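Long-range contacts in mutT/nudix family protein (Listeria innocua, PDB 3I9X), which is probably a Nudix-family hydrolase of unestablished substrate, represented here by the Nudix-domain portion of a longer protein: residues 26-31 against 119-124; 48-53 against 155-160. All coordinates share one frame; numbering follows the deposited sequence.

Overall arrangement
Contact 1 (26-31 with 119-124) pairs two parallel strands, and contact 2 (48-53 with 155-160) lays a loop against the end of a third. Strands 27-40 and 43-52 follow each other in the chain and are antiparallel neighbours in one mixed sheet, which ties the two contacts together. Their segments alternate along the sequence; their centres are 15 Å apart and their nearest atoms about 6 Å, without touching. Helix 161-177, which follows the loop of contact 2, also reaches contact 1 by packing M164 on D31. Glycerol, probably from the crystallisation liquor, lies about 3 Å from the D31 side chain, and glycerol is about 4 Å from that of F159, which may mark a pocket.

Contact 1. Residues 26-31 against 119-124; sequences DGYTSD and ISRAFY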
loop_
_atom_site.group_PDB
_atom_site.type_symbol
_atom_site.label_atom_id
_atom_site.label_comp_id
_atom_site.label_asym_id
_atom_site.label_seq_id
_atom_site.Cartn_x
_atom_site.Cartn_y
_atom_site.Cartn_z
ATOM N N ASP A 26 -8.948 8.680 -9.457
ATOM C CA ASP A 26 -9.188 10.090 -9.236
ATOM C C ASP A 26 -8.254 10.691 -8.226
ATOM O O ASP A 26 -8.156 11.927 -8.128
ATOM C CB ASP A 26 -10.636 10.267 -8.823
ATOM C CG ASP A 26 -11.550 9.915 -9.932
ATOM O OD1 ASP A 26 -12.556 9.197 -9.731
ATOM O OD2 ASP A 26 -11.191 10.326 -11.063
ATOM N N GLY A 27 -7.511 9.855 -7.503
ATOM C CA GLY A 27 -6.664 10.404 -6.446
ATOM C C GLY A 27 -5.907 9.364 -5.657
ATOM O O GLY A 27 -6.313 8.221 -5.563
ATOM N N TYR A 28 -4.802 9.813 -5.089
ATOM C CA TYR A 28 -3.997 9.040 -4.194
ATOM C C TYR A 28 -3.798 9.895 -2.976
ATOM O O TYR A 28 -3.300 11.012 -3.104
ATOM C CB TYR A 28 -2.641 8.795 -4.876
ATOM C CG TYR A 28 -1.681 7.890 -4.167
ATOM C CD1 TYR A 28 -2.118 6.732 -3.494
ATOM C CD2 TYR A 28 -0.306 8.116 -4.251
ATOM C CE1 TYR A 28 -1.216 5.886 -2.896
ATOM C CE2 TYR A 28 0.597 7.268 -3.654
ATOM C CZ TYR A 28 0.155 6.143 -2.980
ATOM O OH TYR A 28 1.092 5.292 -2.380
ATOM N N THR A 29 -4.119 9.351 -1.798
ATOM C CA THR A 29 -3.905 10.053 -0.536
ATOM C C THR A 29 -2.971 9.317 0.437
ATOM O O THR A 29 -2.766 8.111 0.347
ATOM C CB THR A 29 -5.227 10.356 0.190
ATOM O OG1 THR A 29 -5.837 9.130 0.558
ATOM C CG2 THR A 29 -6.196 11.104 -0.715
ATOM N N SER A 30 -2.364 10.110 1.311
ATOM C CA SER A 30 -1.526 9.665 2.400
ATOM C C SER A 30 -2.260 10.026 3.687
ATOM O O SER A 30 -2.421 11.207 3.986
ATOM C CB SER A 30 -0.221 10.426 2.339
ATOM O OG SER A 30 0.783 9.758 3.054
ATOM N N ASP A 31 -2.795 9.030 4.381
ATOM C CA ASP A 31 -3.572 9.251 5.621
ATOM C C ASP A 31 -2.834 8.712 6.842
ATOM O O ASP A 31 -2.236 7.629 6.793
ATOM C CB ASP A 31 -4.954 8.607 5.462
ATOM C CG ASP A 31 -5.790 9.311 4.402
ATOM O OD1 ASP A 31 -5.908 10.557 4.513
ATOM O OD2 ASP A 31 -6.281 8.650 3.448
ATOM N N ILE A 119 -7.395 6.162 -3.740
ATOM C CA ILE A 119 -6.622 5.116 -3.101
ATOM C C ILE A 119 -5.839 5.783 -1.984
ATOM O O ILE A 119 -5.155 6.811 -2.217
ATOM C CB ILE A 119 -5.666 4.482 -4.105
ATOM C CG1 ILE A 119 -6.471 3.778 -5.221
ATOM C CG2 ILE A 119 -4.715 3.503 -3.430
ATOM C CD1 ILE A 119 -5.811 3.955 -6.608
ATOM N N SER A 120 -6.016 5.256 -0.768
ATOM C CA SER A 120 -5.321 5.764 0.403
ATOM C C SER A 120 -4.186 4.864 0.865
ATOM O O SER A 120 -4.400 3.708 1.128
ATOM C CB SER A 120 -6.293 5.924 1.570
ATOM O OG SER A 120 -5.564 5.977 2.775
ATOM N N ARG A 121 -3.004 5.438 1.024
ATOM C CA ARG A 121 -1.876 4.812 1.666
ATOM C C ARG A 121 -1.856 5.262 3.138
ATOM O O ARG A 121 -1.734 6.444 3.464
ATOM C CB ARG A 121 -0.602 5.200 0.906
ATOM C CG ARG A 121 0.766 4.621 1.402
ATOM C CD ARG A 121 0.673 3.275 1.856
ATOM N NE ARG A 121 1.951 2.585 1.888
ATOM C CZ ARG A 121 2.113 1.345 2.355
ATOM N NH1 ARG A 121 1.085 0.666 2.847
ATOM N NH2 ARG A 121 3.318 0.769 2.309
ATOM N N ALA A 122 -2.018 4.317 4.041
ATOM C CA ALA A 122 -2.192 4.665 5.436
ATOM C C ALA A 122 -0.950 4.366 6.280
ATOM O O ALA A 122 -0.284 3.341 6.095
ATOM C CB ALA A 122 -3.379 3.974 5.961
ATOM N N PHE A 123 -0.619 5.289 7.156
ATOM C CA PHE A 123 0.528 5.174 8.023
ATOM C C PHE A 123 0.060 5.408 9.456
ATOM O O PHE A 123 -0.933 6.144 9.661
ATOM C CB PHE A 123 1.546 6.270 7.706
ATOM C CG PHE A 123 2.140 6.215 6.297
ATOM C CD1 PHE A 123 3.383 5.598 6.059
ATOM C CD2 PHE A 123 1.520 6.877 5.247
ATOM C CE1 PHE A 123 3.953 5.568 4.790
ATOM C CE2 PHE A 123 2.081 6.869 3.961
ATOM C CZ PHE A 123 3.294 6.200 3.730
ATOM N N TYR A 124 0.760 4.839 10.438
ATOM C CA TYR A 124 0.644 5.347 11.808
ATOM C C TYR A 124 1.937 5.907 12.366
ATOM O O TYR A 124 3.006 5.583 11.903
ATOM C CB TYR A 124 0.124 4.293 12.760
ATOM C CG TYR A 124 1.038 3.134 13.155
ATOM C CD1 TYR A 124 1.972 3.259 14.168
ATOM C CD2 TYR A 124 0.863 1.890 12.587
ATOM C CE1 TYR A 124 2.735 2.159 14.582
ATOM C CE2 TYR A 124 1.625 0.790 12.971
ATOM C CZ TYR A 124 2.556 0.926 13.969
ATOM O OH TYR A 124 3.304 -0.184 14.323
#
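I119 opens the parallel pairing with 26-31: I119 N donates to G27 O at 3.0 Å, and the I119 carbonyl O accepts from T29 N. That same oxygen lies at the edge of the Y28 ring, near the ring plane, while I119 CG2 touches Y28 CD1 at 4.1 Å. The strand axes run 17° apart and approach to 4.6 Å, evidence for the parallel strand pair at this place in the Nudix mixed sheet.

S120 projects from the face that also carries T29 and D31. With OG anti to the backbone N (chi1 161°), S120 OG donates to the anti lone pair of D31 OD2 at 2.8 Å. T29 OG1 gives a second bond to D31 OD2 at 3.0 Å, arriving from above the carboxylate plane.

R121 N donates to T29 O and R121 O accepts from D31 N, continuing the parallel ladder. The R121 side chain runs alongside Y28, with guanidinium and ring planes 18° apart; R121 CB lies 3.7 Å from Y28 OH. The polar ends have outside partners: NH1 donates to G105 O, and the tyrosine hydroxyl bonds D108 of the second subunit, so this face reaches the dimer interface.

A122 adds a CA-H...O contact to D31 O. F123 N then donates to D31 O at 2.9 Å, nearly in line with the carbonyl. The F123 ring brings F123 CE2 to 3.3 Å from S30 OG, whose hydroxyl bonds A82 O.

Chemically, D31 OD2 is gripped by two protein hydroxyls, those of T29 and S120, which fix the orientation of the carboxylate within a largely buried strand pair; glycerol O2 is a further, probably adventitious partner.

Contact 2. Residues 48-53 against 155-160; sequences ILLIKR and LPLAFD
L50 and L155 meet tip to tip where, in this Nudix fold, the loop between helices 149-152 and 161-177 passes the end of strand 43-52. The touching parts run 62° apart, and no hydrogen bond joins the segments, so side-chain packing alone makes the contact.

L50 CD1 is the hub of the apolar half. L50 CD1 faces L155 CD1 at 3.7 Å and L157 CD2 at 4.0 Å, the L157 side chain crossing that of L50 at about a right angle. W69 and F147 from adjoining strands pack against both L50 and L155.

Beyond the strand end, R53 makes the other half. R53 CD rests 3.8 Å from A158 CB, and a bend at chi3 (60°) turns the guanidinium out of line with the chain. F159 crosses R53 with the planes 66° apart: the ring presents its edge to one guanidinium face, the reverse of a cation-pi arrangement over the ring. R53 NE is held by M64 O, while F159 N is bound to E65 OE1, so both residues also bond the neighbouring residues M64 and E65. F159 CZ lies 3.7 Å above the R53 guanidinium plane, offset toward its rim, with R53 NH1 as its nearest atom at 3.9 Å.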
loop_
_atom_site.group_PDB
_atom_site.type_symbol
_atom_site.label_atom_id
_atom_site.label_comp_id
_atom_site.label_asym_id
_atom_site.label_seq_id
_atom_site.Cartn_x
_atom_site.Cartn_y
_atom_site.Cartn_z
ATOM N N ILE A 48 -5.752 9.209 19.913
ATOM C CA ILE A 48 -5.616 9.565 18.511
ATOM C C ILE A 48 -6.046 11.009 18.219
ATOM O O ILE A 48 -7.043 11.493 18.784
ATOM C CB ILE A 48 -6.367 8.547 17.631
ATOM C CG1 ILE A 48 -6.216 8.895 16.177
ATOM C CG2 ILE A 48 -7.885 8.441 18.013
ATOM C CD1 ILE A 48 -6.697 7.829 15.214
ATOM N N LEU A 49 -5.272 11.707 17.370
ATOM C CA LEU A 49 -5.653 13.022 16.866
ATOM C C LEU A 49 -6.583 12.934 15.646
ATOM O O LEU A 49 -6.262 12.331 14.612
ATOM C CB LEU A 49 -4.452 13.865 16.467
ATOM C CG LEU A 49 -4.756 15.358 16.349
ATOM C CD1 LEU A 49 -4.842 16.053 17.731
ATOM C CD2 LEU A 49 -3.701 16.128 15.473
ATOM N N LEU A 50 -7.722 13.603 15.736
ATOM C CA LEU A 50 -8.676 13.615 14.634
ATOM C C LEU A 50 -9.182 15.015 14.391
ATOM O O LEU A 50 -9.158 15.849 15.292
ATOM C CB LEU A 50 -9.829 12.699 14.928
ATOM C CG LEU A 50 -9.559 11.229 15.108
ATOM C CD1 LEU A 50 -10.885 10.524 15.655
ATOM C CD2 LEU A 50 -9.071 10.598 13.830
ATOM N N ILE A 51 -9.625 15.238 13.152
ATOM C CA ILE A 51 -9.979 16.543 12.665
ATOM C C ILE A 51 -11.415 16.498 12.079
ATOM O O ILE A 51 -11.742 15.732 11.150
ATOM C CB ILE A 51 -8.988 17.003 11.597
ATOM C CG1 ILE A 51 -7.531 16.971 12.142
ATOM C CG2 ILE A 51 -9.358 18.403 11.069
ATOM C CD1 ILE A 51 -6.500 17.449 11.127
ATOM N N LYS A 52 -12.290 17.325 12.631
ATOM C CA LYS A 52 -13.703 17.289 12.169
ATOM C C LYS A 52 -13.787 18.001 10.836
ATOM O O LYS A 52 -13.289 19.107 10.699
ATOM C CB LYS A 52 -14.584 17.954 13.186
ATOM C CG LYS A 52 -16.096 17.875 12.949
ATOM C CD LYS A 52 -16.785 18.777 13.964
ATOM C CE LYS A 52 -17.791 18.029 14.818
ATOM N NZ LYS A 52 -18.138 18.837 16.023
ATOM N N ARG A 53 -14.375 17.353 9.842
ATOM C CA ARG A 53 -14.609 18.028 8.558
ATOM C C ARG A 53 -15.612 19.177 8.709
ATOM O O ARG A 53 -16.618 19.048 9.395
ATOM C CB ARG A 53 -15.100 17.058 7.509
ATOM C CG ARG A 53 -14.003 16.045 7.069
ATOM C CD ARG A 53 -14.529 15.118 6.012
ATOM N NE ARG A 53 -14.970 15.833 4.808
ATOM C CZ ARG A 53 -14.166 16.314 3.861
ATOM N NH1 ARG A 53 -12.848 16.158 3.923
ATOM N NH2 ARG A 53 -14.686 16.952 2.836
ATOM N N LEU A 155 -17.068 7.739 17.412
ATOM C CA LEU A 155 -17.362 8.969 16.728
ATOM C C LEU A 155 -18.015 8.736 15.347
ATOM O O LEU A 155 -17.855 7.667 14.727
ATOM C CB LEU A 155 -16.070 9.822 16.566
ATOM C CG LEU A 155 -15.428 10.443 17.819
ATOM C CD1 LEU A 155 -14.066 11.072 17.431
ATOM C CD2 LEU A 155 -16.345 11.517 18.527
ATOM N N PRO A 156 -18.742 9.748 14.855
ATOM C CA PRO A 156 -19.101 9.773 13.454
ATOM C C PRO A 156 -17.872 10.083 12.588
ATOM O O PRO A 156 -17.402 11.229 12.576
ATOM C CB PRO A 156 -20.142 10.898 13.362
ATOM C CG PRO A 156 -19.851 11.797 14.544
ATOM C CD PRO A 156 -19.134 10.977 15.580
ATOM N N LEU A 157 -17.370 9.051 11.889
ATOM C CA LEU A 157 -16.083 9.093 11.185
ATOM C C LEU A 157 -16.246 9.191 9.667
ATOM O O LEU A 157 -17.039 8.465 9.082
ATOM C CB LEU A 157 -15.258 7.850 11.547
ATOM C CG LEU A 157 -14.618 7.806 12.948
ATOM C CD1 LEU A 157 -14.167 6.424 13.301
ATOM C CD2 LEU A 157 -13.441 8.772 13.088
ATOM N N ALA A 158 -15.478 10.065 9.033
ATOM C CA ALA A 158 -15.523 10.255 7.591
ATOM C C ALA A 158 -15.003 9.027 6.800
ATOM O O ALA A 158 -14.115 8.293 7.271
ATOM C CB ALA A 158 -14.725 11.529 7.205
ATOM N N PHE A 159 -15.607 8.779 5.636
ATOM C CA PHE A 159 -15.085 7.828 4.627
ATOM C C PHE A 159 -14.997 6.459 5.245
ATOM O O PHE A 159 -15.935 6.024 5.935
ATOM C CB PHE A 159 -13.700 8.278 4.103
ATOM C CG PHE A 159 -13.625 9.742 3.712
ATOM C CD1 PHE A 159 -12.839 10.631 4.445
ATOM C CD2 PHE A 159 -14.291 10.218 2.585
ATOM C CE1 PHE A 159 -12.750 11.975 4.094
ATOM C CE2 PHE A 159 -14.214 11.574 2.245
ATOM C CZ PHE A 159 -13.449 12.439 2.996
ATOM N N ASP A 160 -13.903 5.740 5.006
ATOM C CA ASP A 160 -13.736 4.442 5.670
ATOM C C ASP A 160 -12.866 4.570 6.902
ATOM O O ASP A 160 -12.244 3.588 7.318
ATOM C CB ASP A 160 -13.148 3.377 4.708
ATOM C CG ASP A 160 -11.855 3.800 4.064
ATOM O OD1 ASP A 160 -11.387 4.947 4.242
ATOM O OD2 ASP A 160 -11.320 2.997 3.289
#